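Local coordinates for protein carboxylase (Deinococcus radiodurans, PDB 5H80) that contains the biotin carboxylase domain of a single-chain bacterial carboxylase and probably uses ATP and bicarbonate to carboxylate biotin, at residues A[106-111]-A[130-135]; A[239-244]-A[297-302]; A[247-252]-A[286-291]; A[301-306]-A[316-321]. All coordinates share one frame; numbering follows the deposited sequence.

Interaction 1: A[106-111]-A[130-135]; sequences HVHPGY and VFVGPD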
# COMPACT_ATOMS: atom_id res chain seq x y z
N HIS A 106 -7.57 27.52 -6.36
CA HIS A 106 -7.93 26.79 -5.16
C HIS A 106 -6.78 26.94 -4.20
O HIS A 106 -5.61 27.07 -4.57
CB HIS A 106 -8.18 25.26 -5.47
CG HIS A 106 -9.37 25.03 -6.32
ND1 HIS A 106 -9.36 25.33 -7.65
CD2 HIS A 106 -10.60 24.53 -6.05
CE1 HIS A 106 -10.54 25.05 -8.17
NE2 HIS A 106 -11.31 24.58 -7.22
N VAL A 107 -7.09 26.90 -2.90
CA VAL A 107 -6.12 26.93 -1.82
C VAL A 107 -6.40 25.74 -0.88
O VAL A 107 -7.44 25.68 -0.20
CB VAL A 107 -6.10 28.25 -0.94
CG1 VAL A 107 -5.07 28.18 0.14
CG2 VAL A 107 -5.69 29.41 -1.83
N HIS A 108 -5.46 24.78 -0.89
CA HIS A 108 -5.43 23.69 0.12
C HIS A 108 -4.52 24.06 1.34
O HIS A 108 -3.27 24.13 1.31
CB HIS A 108 -5.03 22.30 -0.45
CG HIS A 108 -5.62 21.15 0.34
ND1 HIS A 108 -5.60 21.17 1.69
CD2 HIS A 108 -6.12 19.93 -0.01
CE1 HIS A 108 -6.20 20.08 2.17
NE2 HIS A 108 -6.45 19.29 1.15
N PRO A 109 -5.19 24.33 2.49
CA PRO A 109 -4.43 24.69 3.67
C PRO A 109 -3.78 23.54 4.50
O PRO A 109 -3.05 23.78 5.49
CB PRO A 109 -5.51 25.37 4.48
CG PRO A 109 -6.68 24.57 4.23
CD PRO A 109 -6.60 24.15 2.80
N GLY A 110 -3.88 22.31 4.00
CA GLY A 110 -3.55 21.11 4.78
C GLY A 110 -4.07 21.03 6.19
O GLY A 110 -5.23 21.09 6.40
N TYR A 111 -3.20 20.70 7.15
CA TYR A 111 -3.62 20.77 8.55
C TYR A 111 -2.53 21.54 9.26
O TYR A 111 -1.33 21.63 8.80
CB TYR A 111 -3.91 19.38 9.18
CG TYR A 111 -3.09 18.20 8.62
CD1 TYR A 111 -1.79 18.06 8.89
CD2 TYR A 111 -3.68 17.24 7.86
CE1 TYR A 111 -1.06 16.98 8.38
CE2 TYR A 111 -2.99 16.15 7.37
CZ TYR A 111 -1.66 16.07 7.64
OH TYR A 111 -1.00 15.02 7.06
N VAL A 130 -10.96 29.18 -4.31
CA VAL A 130 -11.73 28.25 -3.46
C VAL A 130 -10.84 27.63 -2.35
O VAL A 130 -9.91 26.92 -2.61
CB VAL A 130 -12.44 27.15 -4.30
CG1 VAL A 130 -12.96 26.05 -3.35
CG2 VAL A 130 -13.49 27.78 -5.22
N PHE A 131 -11.15 27.91 -1.10
CA PHE A 131 -10.58 27.27 0.07
C PHE A 131 -11.06 25.83 0.18
O PHE A 131 -12.30 25.55 0.21
CB PHE A 131 -11.10 28.06 1.30
CG PHE A 131 -10.45 27.68 2.58
CD1 PHE A 131 -9.18 28.14 2.97
CD2 PHE A 131 -11.09 26.76 3.42
CE1 PHE A 131 -8.60 27.79 4.16
CE2 PHE A 131 -10.54 26.44 4.62
CZ PHE A 131 -9.30 26.95 5.04
N VAL A 132 -10.06 24.92 0.29
CA VAL A 132 -10.33 23.47 0.42
C VAL A 132 -10.67 23.17 1.87
O VAL A 132 -9.77 22.85 2.62
CB VAL A 132 -9.28 22.58 -0.13
CG1 VAL A 132 -9.74 21.10 -0.01
CG2 VAL A 132 -8.76 22.95 -1.52
N GLY A 133 -11.97 23.32 2.21
CA GLY A 133 -12.50 23.23 3.56
C GLY A 133 -13.97 23.69 3.62
O GLY A 133 -14.47 24.20 2.60
N PRO A 134 -14.64 23.52 4.78
CA PRO A 134 -16.02 23.96 4.98
C PRO A 134 -16.04 25.50 4.94
O PRO A 134 -14.93 26.13 4.85
CB PRO A 134 -16.41 23.38 6.31
CG PRO A 134 -15.19 23.30 7.03
CD PRO A 134 -14.09 23.01 6.03
N ASP A 135 -17.30 26.00 4.97
CA ASP A 135 -17.56 27.47 4.88
C ASP A 135 -16.97 28.13 6.09
O ASP A 135 -16.91 27.52 7.13
CB ASP A 135 -19.00 27.87 4.52
CG ASP A 135 -19.97 27.55 5.55
OD1 ASP A 135 -19.63 27.46 6.76
OD2 ASP A 135 -21.16 27.45 5.15

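Interaction 2: A[239-244]-A[297-302]; sequences EVQVAG and RCLGTF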
# COMPACT_ATOMS: atom_id res chain seq x y z
N GLU A 239 -12.53 8.90 17.38
CA GLU A 239 -12.91 10.05 16.54
C GLU A 239 -13.56 9.47 15.31
O GLU A 239 -13.17 8.40 14.85
CB GLU A 239 -11.75 10.93 16.15
CG GLU A 239 -10.60 10.26 15.29
CD GLU A 239 -9.34 11.12 15.19
OE1 GLU A 239 -9.13 12.07 16.00
OE2 GLU A 239 -8.54 10.89 14.28
N VAL A 240 -14.42 10.25 14.75
CA VAL A 240 -15.19 9.80 13.57
C VAL A 240 -14.87 10.63 12.38
O VAL A 240 -14.94 11.83 12.42
CB VAL A 240 -16.74 9.81 13.82
CG1 VAL A 240 -17.43 9.54 12.56
CG2 VAL A 240 -17.16 8.90 14.95
N GLN A 241 -14.50 10.00 11.23
CA GLN A 241 -14.28 10.70 9.99
C GLN A 241 -15.58 10.95 9.25
O GLN A 241 -16.31 9.95 8.92
CB GLN A 241 -13.39 9.79 9.09
CG GLN A 241 -13.09 10.43 7.78
CD GLN A 241 -12.10 11.65 7.90
OE1 GLN A 241 -10.98 11.51 8.28
NE2 GLN A 241 -12.68 12.91 7.73
N VAL A 242 -15.87 12.24 9.06
CA VAL A 242 -16.92 12.74 8.23
C VAL A 242 -16.54 13.36 6.91
O VAL A 242 -15.48 13.91 6.67
CB VAL A 242 -17.85 13.68 9.05
CG1 VAL A 242 -18.93 14.34 8.22
CG2 VAL A 242 -18.47 12.89 10.20
N ALA A 243 -17.48 13.23 6.01
CA ALA A 243 -17.47 13.92 4.75
C ALA A 243 -18.84 14.42 4.44
O ALA A 243 -19.87 13.71 4.62
CB ALA A 243 -16.99 12.96 3.56
N GLY A 244 -18.87 15.50 3.70
CA GLY A 244 -20.11 16.12 3.17
C GLY A 244 -20.01 16.89 1.90
O GLY A 244 -18.93 17.35 1.49
N ARG A 297 -19.52 20.67 4.31
CA ARG A 297 -18.87 20.42 3.04
C ARG A 297 -17.37 20.21 3.26
O ARG A 297 -16.73 20.87 4.07
CB ARG A 297 -19.16 21.52 1.98
CG ARG A 297 -18.74 21.12 0.49
CD ARG A 297 -19.02 22.23 -0.51
NE ARG A 297 -20.42 22.60 -0.59
CZ ARG A 297 -21.28 22.33 -1.58
NH1 ARG A 297 -22.56 22.77 -1.47
NH2 ARG A 297 -20.92 21.62 -2.68
N CYS A 298 -16.88 19.13 2.59
CA CYS A 298 -15.48 18.64 2.56
C CYS A 298 -15.31 17.67 3.72
O CYS A 298 -16.29 16.93 3.97
CB CYS A 298 -14.39 19.72 2.46
SG CYS A 298 -14.64 20.83 1.11
N LEU A 299 -14.13 17.59 4.34
CA LEU A 299 -13.83 16.68 5.40
C LEU A 299 -13.82 17.31 6.78
O LEU A 299 -13.25 18.38 6.94
CB LEU A 299 -12.52 15.91 5.18
CG LEU A 299 -12.23 15.09 3.93
CD1 LEU A 299 -10.84 14.45 3.95
CD2 LEU A 299 -13.33 14.06 3.67
N GLY A 300 -14.12 16.51 7.82
CA GLY A 300 -13.99 16.97 9.17
C GLY A 300 -13.97 15.78 10.10
O GLY A 300 -14.46 14.70 9.61
N THR A 301 -13.42 15.91 11.29
CA THR A 301 -13.35 14.82 12.23
C THR A 301 -14.07 15.32 13.53
O THR A 301 -13.81 16.44 13.91
CB THR A 301 -11.97 14.44 12.52
OG1 THR A 301 -11.33 13.99 11.30
CG2 THR A 301 -11.80 13.41 13.65
N PHE A 302 -14.84 14.45 14.18
CA PHE A 302 -15.45 14.68 15.45
C PHE A 302 -14.79 13.72 16.45
O PHE A 302 -14.88 12.47 16.29
CB PHE A 302 -16.92 14.48 15.31
CG PHE A 302 -17.54 15.44 14.42
CD1 PHE A 302 -17.96 16.68 14.94
CD2 PHE A 302 -17.56 15.25 13.02
CE1 PHE A 302 -18.50 17.66 14.11
CE2 PHE A 302 -18.04 16.26 12.18
CZ PHE A 302 -18.54 17.43 12.73
O HOH W 1 -11.22 15.05 8.82

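Interaction 3: A[247-252]-A[286-291]; sequences QSVTHL and AALQLA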
# COMPACT_ATOMS: atom_id res chain seq x y z
N GLN A 247 -25.17 19.10 1.03
CA GLN A 247 -26.56 18.65 1.04
C GLN A 247 -26.74 17.47 1.90
O GLN A 247 -27.79 17.33 2.50
CB GLN A 247 -27.04 18.34 -0.37
CG GLN A 247 -26.80 19.43 -1.41
CD GLN A 247 -27.31 19.04 -2.78
OE1 GLN A 247 -28.46 19.31 -3.09
NE2 GLN A 247 -26.47 18.36 -3.60
N SER A 248 -25.73 16.58 1.91
CA SER A 248 -25.67 15.32 2.59
C SER A 248 -24.37 15.14 3.31
O SER A 248 -23.40 15.80 2.99
CB SER A 248 -25.67 14.19 1.55
OG SER A 248 -26.95 14.00 1.03
N VAL A 249 -24.38 14.20 4.26
CA VAL A 249 -23.26 13.88 5.02
C VAL A 249 -23.15 12.32 5.03
O VAL A 249 -24.14 11.53 4.97
CB VAL A 249 -23.33 14.53 6.47
CG1 VAL A 249 -23.22 16.05 6.37
CG2 VAL A 249 -24.54 14.01 7.24
N THR A 250 -21.90 11.89 5.18
CA THR A 250 -21.55 10.52 5.38
C THR A 250 -20.32 10.38 6.26
O THR A 250 -19.80 11.38 6.83
CB THR A 250 -21.38 9.83 4.02
OG1 THR A 250 -21.43 8.42 4.15
CG2 THR A 250 -20.05 10.25 3.38
N HIS A 251 -19.83 9.15 6.43
CA HIS A 251 -18.81 8.79 7.34
C HIS A 251 -17.92 7.69 6.75
O HIS A 251 -18.33 6.93 5.88
CB HIS A 251 -19.31 8.44 8.70
CG HIS A 251 -19.99 7.08 8.76
ND1 HIS A 251 -19.33 5.89 8.91
CD2 HIS A 251 -21.29 6.75 8.58
CE1 HIS A 251 -20.22 4.88 8.93
NE2 HIS A 251 -21.37 5.39 8.64
N LEU A 252 -16.71 7.68 7.22
CA LEU A 252 -15.70 6.56 7.03
C LEU A 252 -15.37 5.87 8.38
O LEU A 252 -14.19 5.58 8.67
CB LEU A 252 -14.46 6.97 6.23
CG LEU A 252 -14.58 7.22 4.74
CD1 LEU A 252 -15.23 6.02 4.02
CD2 LEU A 252 -15.31 8.48 4.58
N ALA A 286 -23.82 10.60 16.54
CA ALA A 286 -23.45 11.93 17.09
C ALA A 286 -22.69 12.80 16.10
O ALA A 286 -23.06 13.95 15.81
CB ALA A 286 -22.64 11.84 18.40
N ALA A 287 -21.62 12.21 15.46
CA ALA A 287 -20.88 12.91 14.50
C ALA A 287 -21.71 13.35 13.26
O ALA A 287 -21.60 14.45 12.75
CB ALA A 287 -19.66 12.01 14.15
N LEU A 288 -22.53 12.46 12.72
CA LEU A 288 -23.44 12.76 11.66
C LEU A 288 -24.48 13.88 11.93
O LEU A 288 -24.65 14.70 11.07
CB LEU A 288 -24.11 11.51 11.16
CG LEU A 288 -23.26 10.41 10.41
CD1 LEU A 288 -24.11 9.20 10.15
CD2 LEU A 288 -22.56 10.97 9.12
N GLN A 289 -25.00 13.95 13.16
CA GLN A 289 -25.92 15.04 13.66
C GLN A 289 -25.21 16.40 13.69
O GLN A 289 -25.71 17.28 13.08
CB GLN A 289 -26.37 14.77 15.10
CG GLN A 289 -27.36 13.63 15.26
CD GLN A 289 -27.81 13.51 16.69
OE1 GLN A 289 -27.19 12.77 17.55
NE2 GLN A 289 -28.77 14.38 17.03
N LEU A 290 -24.00 16.47 14.22
CA LEU A 290 -23.19 17.67 14.21
C LEU A 290 -22.95 18.16 12.80
O LEU A 290 -23.10 19.33 12.46
CB LEU A 290 -21.88 17.38 14.90
CG LEU A 290 -22.07 17.15 16.37
CD1 LEU A 290 -20.82 16.58 16.97
CD2 LEU A 290 -22.49 18.42 17.09
N ALA A 291 -22.55 17.24 11.91
CA ALA A 291 -22.16 17.64 10.55
C ALA A 291 -23.38 18.11 9.73
O ALA A 291 -23.37 19.09 8.97
CB ALA A 291 -21.63 16.37 9.86

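Interaction 4: A[301-306]-A[316-321]; sequences TFEFLV and EANPRL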
# COMPACT_ATOMS: atom_id res chain seq x y z
N THR A 301 -13.42 15.91 11.29
CA THR A 301 -13.35 14.82 12.23
C THR A 301 -14.07 15.32 13.53
O THR A 301 -13.81 16.44 13.91
CB THR A 301 -11.97 14.44 12.52
OG1 THR A 301 -11.33 13.99 11.30
CG2 THR A 301 -11.80 13.41 13.65
N PHE A 302 -14.84 14.45 14.18
CA PHE A 302 -15.45 14.68 15.45
C PHE A 302 -14.79 13.72 16.45
O PHE A 302 -14.88 12.47 16.29
CB PHE A 302 -16.92 14.48 15.31
CG PHE A 302 -17.54 15.44 14.42
CD1 PHE A 302 -17.96 16.68 14.94
CD2 PHE A 302 -17.56 15.25 13.02
CE1 PHE A 302 -18.50 17.66 14.11
CE2 PHE A 302 -18.04 16.26 12.18
CZ PHE A 302 -18.54 17.43 12.73
N GLU A 303 -14.16 14.31 17.45
CA GLU A 303 -13.33 13.65 18.51
C GLU A 303 -14.20 13.41 19.79
O GLU A 303 -14.96 14.28 20.21
CB GLU A 303 -12.05 14.32 18.86
CG GLU A 303 -11.19 14.55 17.65
CD GLU A 303 -9.86 15.23 18.02
OE1 GLU A 303 -9.72 15.65 19.20
OE2 GLU A 303 -8.99 15.31 17.16
N PHE A 304 -14.05 12.23 20.36
CA PHE A 304 -14.74 11.88 21.60
C PHE A 304 -13.79 11.18 22.57
O PHE A 304 -12.82 10.52 22.17
CB PHE A 304 -15.90 10.91 21.31
CG PHE A 304 -16.89 11.40 20.37
CD1 PHE A 304 -18.08 12.06 20.78
CD2 PHE A 304 -16.73 11.21 18.96
CE1 PHE A 304 -19.02 12.46 19.95
CE2 PHE A 304 -17.74 11.67 18.05
CZ PHE A 304 -18.88 12.35 18.54
N LEU A 305 -14.09 11.32 23.87
CA LEU A 305 -13.58 10.46 24.91
C LEU A 305 -14.70 9.47 25.27
O LEU A 305 -15.89 9.83 25.41
CB LEU A 305 -13.15 11.23 26.18
CG LEU A 305 -12.01 12.25 25.98
CD1 LEU A 305 -11.75 12.93 27.32
CD2 LEU A 305 -10.82 11.54 25.39
N VAL A 306 -14.30 8.19 25.37
CA VAL A 306 -15.20 7.13 25.57
C VAL A 306 -14.75 6.23 26.76
O VAL A 306 -13.57 5.80 26.86
CB VAL A 306 -15.28 6.25 24.23
CG1 VAL A 306 -16.27 5.09 24.39
CG2 VAL A 306 -15.62 7.08 22.99
N GLU A 316 -14.04 17.70 20.47
CA GLU A 316 -13.46 18.63 19.44
C GLU A 316 -14.00 18.27 18.11
O GLU A 316 -14.05 17.04 17.78
CB GLU A 316 -11.89 18.52 19.37
CG GLU A 316 -11.15 19.63 18.66
CD GLU A 316 -10.45 20.64 19.56
OE1 GLU A 316 -10.55 20.50 20.82
OE2 GLU A 316 -9.74 21.52 18.98
N ALA A 317 -14.27 19.30 17.31
CA ALA A 317 -14.62 19.16 15.92
C ALA A 317 -13.46 19.78 15.12
O ALA A 317 -13.07 20.95 15.31
CB ALA A 317 -15.95 19.75 15.60
N ASN A 318 -12.72 18.96 14.37
CA ASN A 318 -11.61 19.47 13.58
C ASN A 318 -12.07 19.59 12.15
O ASN A 318 -12.20 18.55 11.42
CB ASN A 318 -10.37 18.56 13.66
CG ASN A 318 -9.98 18.19 15.07
OD1 ASN A 318 -9.87 17.01 15.44
ND2 ASN A 318 -9.74 19.15 15.83
N PRO A 319 -12.29 20.82 11.70
CA PRO A 319 -12.97 21.03 10.43
C PRO A 319 -11.99 20.99 9.22
O PRO A 319 -11.93 21.98 8.43
CB PRO A 319 -13.58 22.44 10.61
CG PRO A 319 -12.55 23.14 11.42
CD PRO A 319 -11.96 22.10 12.37
N ARG A 320 -11.24 19.91 9.10
CA ARG A 320 -10.12 19.82 8.17
C ARG A 320 -9.73 18.38 8.00
O ARG A 320 -10.19 17.59 8.80
CB ARG A 320 -8.93 20.62 8.71
CG ARG A 320 -8.71 20.45 10.22
CD ARG A 320 -7.38 20.92 10.65
NE ARG A 320 -7.15 20.68 12.10
CZ ARG A 320 -6.63 19.54 12.59
NH1 ARG A 320 -6.23 18.50 11.76
NH2 ARG A 320 -6.43 19.40 13.90
N LEU A 321 -8.80 18.14 7.06
CA LEU A 321 -7.99 16.94 7.00
C LEU A 321 -7.23 16.76 8.30
O LEU A 321 -6.86 17.73 8.97
CB LEU A 321 -7.01 16.95 5.84
CG LEU A 321 -6.20 15.69 5.45
CD1 LEU A 321 -7.13 14.61 4.91
CD2 LEU A 321 -5.17 16.08 4.44
O HOH W 1 -11.22 15.05 8.82

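Interaction 1: A[106-111]-A[130-135]
V107 is held at both its backbone N and its backbone O by strand 130-131 and the residue that follows it. V107 N donates to V130 O (2.8 Å), and V107 O accepts from V132 N at the same length, 2.8 Å. Because the two partners flank F131, the register is that of a parallel pair, with V107 opposite F131 and H106 opposite V130.

Side chains follow this register. The H106 ring runs alongside V130, the two pointing the same way, with H106 CD2 3.6 Å from V130 CB. Just past the end of strand 106-108, P109 crosses F131 at about a right angle, and P109 CG reaches F131 CZ at 3.6 Å. V132 sets its CG1 branch over one face of the H108 imidazole, 4.0 Å from the ring centroid and 18° off the ring normal. That branch lies anti to V132 N (chi1 -176°), which carries it across to the histidine.

The rotation of the ring is set by two further bonds: G110 N, tilted 23° from the ring plane, donates to H108 ND1 (3.1 Å), and H108 NE2 is bonded to Q340 OE1 of helix 336-344. A leucine in place of H108 would probably leave G110 N and the Q340 amide without this mate and let the turn after the strand shift.

Farther out, V107 and F131 both rest on F120 of helix 118-126. This helix links the two strands, so the contact closes a beta-alpha-beta unit at the edge of the parallel sheet in the biotin carboxylase N-terminal domain.

Interaction 2: A[239-244]-A[297-302]
V242 and F302 mark the close-packed face of this antiparallel pair: V242 CG2 meets F302 CD2 at 3.8 Å, both chains crossing on the side that faces helix 277-293. V240/F302, V242/G300 and G244/C298 are the hydrogen-bonded pairs of the ladder, the shortest bond being V240 N to F302 O at 2.7 Å. On the other face E239 is pressed against T301, its CB 3.5 Å from T301 CG2, and A243 CB touches L299 CD2.

That face is wetter between Q241 and T301. Here Q241 bends at chi2 (71°), which folds its amide back over the strand. Q241 OE1 takes a hydrogen bond from R255, and a water bridges the two residues, accepting from Q241 NE2 (2.8 Å) and bonded to T301 OG1 (2.7 Å). The same NE2 donates to V242 O (3.2 Å), which also accepts G300 N from the opposite face of its carbonyl plane. At the far end R297 points its CB away and adds only CG, 3.9 Å from G244 O.

The face of V240, V242 and F302 is therefore apolar; the other is mixed, apolar at A243 and L299. There E239 is salt-bridged to R255 and K265, and K265, which also pairs with E303, would probably ease the closeness of the two acids.

Interaction 3: A[247-252]-A[286-291]
Where helix 277-293 lies across the outermost strand of the antiparallel sheet in the ATP-binding domain, V249 and H251 meet L288 and A291. The short strand and helix axes come within 8.5 Å of each other, their directions 144° apart. No hydrogen bond crosses, and the contact is made by methyl groups.

V249 divides its two branches between successive turns of the helix. V249 CG1 packs on A291 CB at 3.8 Å, while V249 CG2 sits 3.9 Å from L288 O and near L288 CD2. With chi1 at -67°, CG2 occupies the tight position between the backbone N and the carbonyl carbon, and this leaves both branches turned to the helix. An alanine at V249 is likely to open a gap beside A291 and leave L288 with less to lean on.

L288 reaches back along the strand in the other direction. Its CD2 touches T250 O at 3.6 Å, and its CD1 approaches H251 CD2 at 4.1 Å, coming obliquely to the imidazole. That ring is steadied elsewhere: NE2 bonds P358 O, ND1 bonds W253 N, and the W253 ring meets it edge-to-face. T250 points away from the helix and bonds A355 O through its hydroxyl.

The alternation of V249 and H251 toward the helix and T250 away from it is that of a beta-strand covered on one face, as in the helix-on-sheet layer of the ATP-grasp fold.

Interaction 4: A[301-306]-A[316-321]
E303 stands beside E316, the two chains pointing the same way from neighbouring antiparallel strands. From the root outward, E303 CB lies 3.5 Å from E316 O, the atom that also accepts E303 N at 2.8 Å. CG continues past that carbonyl, with the chain extended (chi2 -179°). At the tip OE1 turns to E316 CB, 3.6 Å away, while OE2 lies 2.6 Å from the modelled N318 OD1 and forms a salt bridge to K265 and a weak bond to Q322. E303 OE1 and E316 OE1 are 5.2 Å apart, the carboxylate planes turned by 34°. By sequence, E303, E316, N318 and R320 probably occupy the positions where biotin carboxylases carry metal- and ATP-binding acids and catalytic residues.

On the other face of the sheet, F302 lays its ring obliquely against A317, CE1 to CB 3.6 Å. T301 and N318 close the ladder as a hydrogen-bonded pair, N318 N to T301 O measuring 2.8 Å. Past it, the water held by T301 OG1 donates to R320 O (2.7 Å), while R320 NE is paired with E116.

The two strands form a beta hairpin. Strand 299-306 runs between 236-245 and 312-318; helix 277-293 lies over the F302 and F304 side, with F314 of the hairpin beside both.

Interactions 2, 3 and 4 are parts of one four-stranded antiparallel sheet and its covering helix. The centres of interactions 2 and 3 lie about 7 Å apart, those of 2 and 4 about 8 Å, and T301, F302 and one water belong to both 2 and 4. Interaction 3 joins 4 through the helix, L290 CB meeting F302 CE1 at 3.5 Å. Acidic groups converge between 2 and 4, E239 OE1 being 3.4 Å from E303 OE2 with K265 shared; they probably line the ATP site, as in relatives. Interaction 1 has its centre about 17 Å from that of 4, yet Y111 CB touches L321 O (3.4 Å), so the N-terminal and ATP-binding family regions touch there.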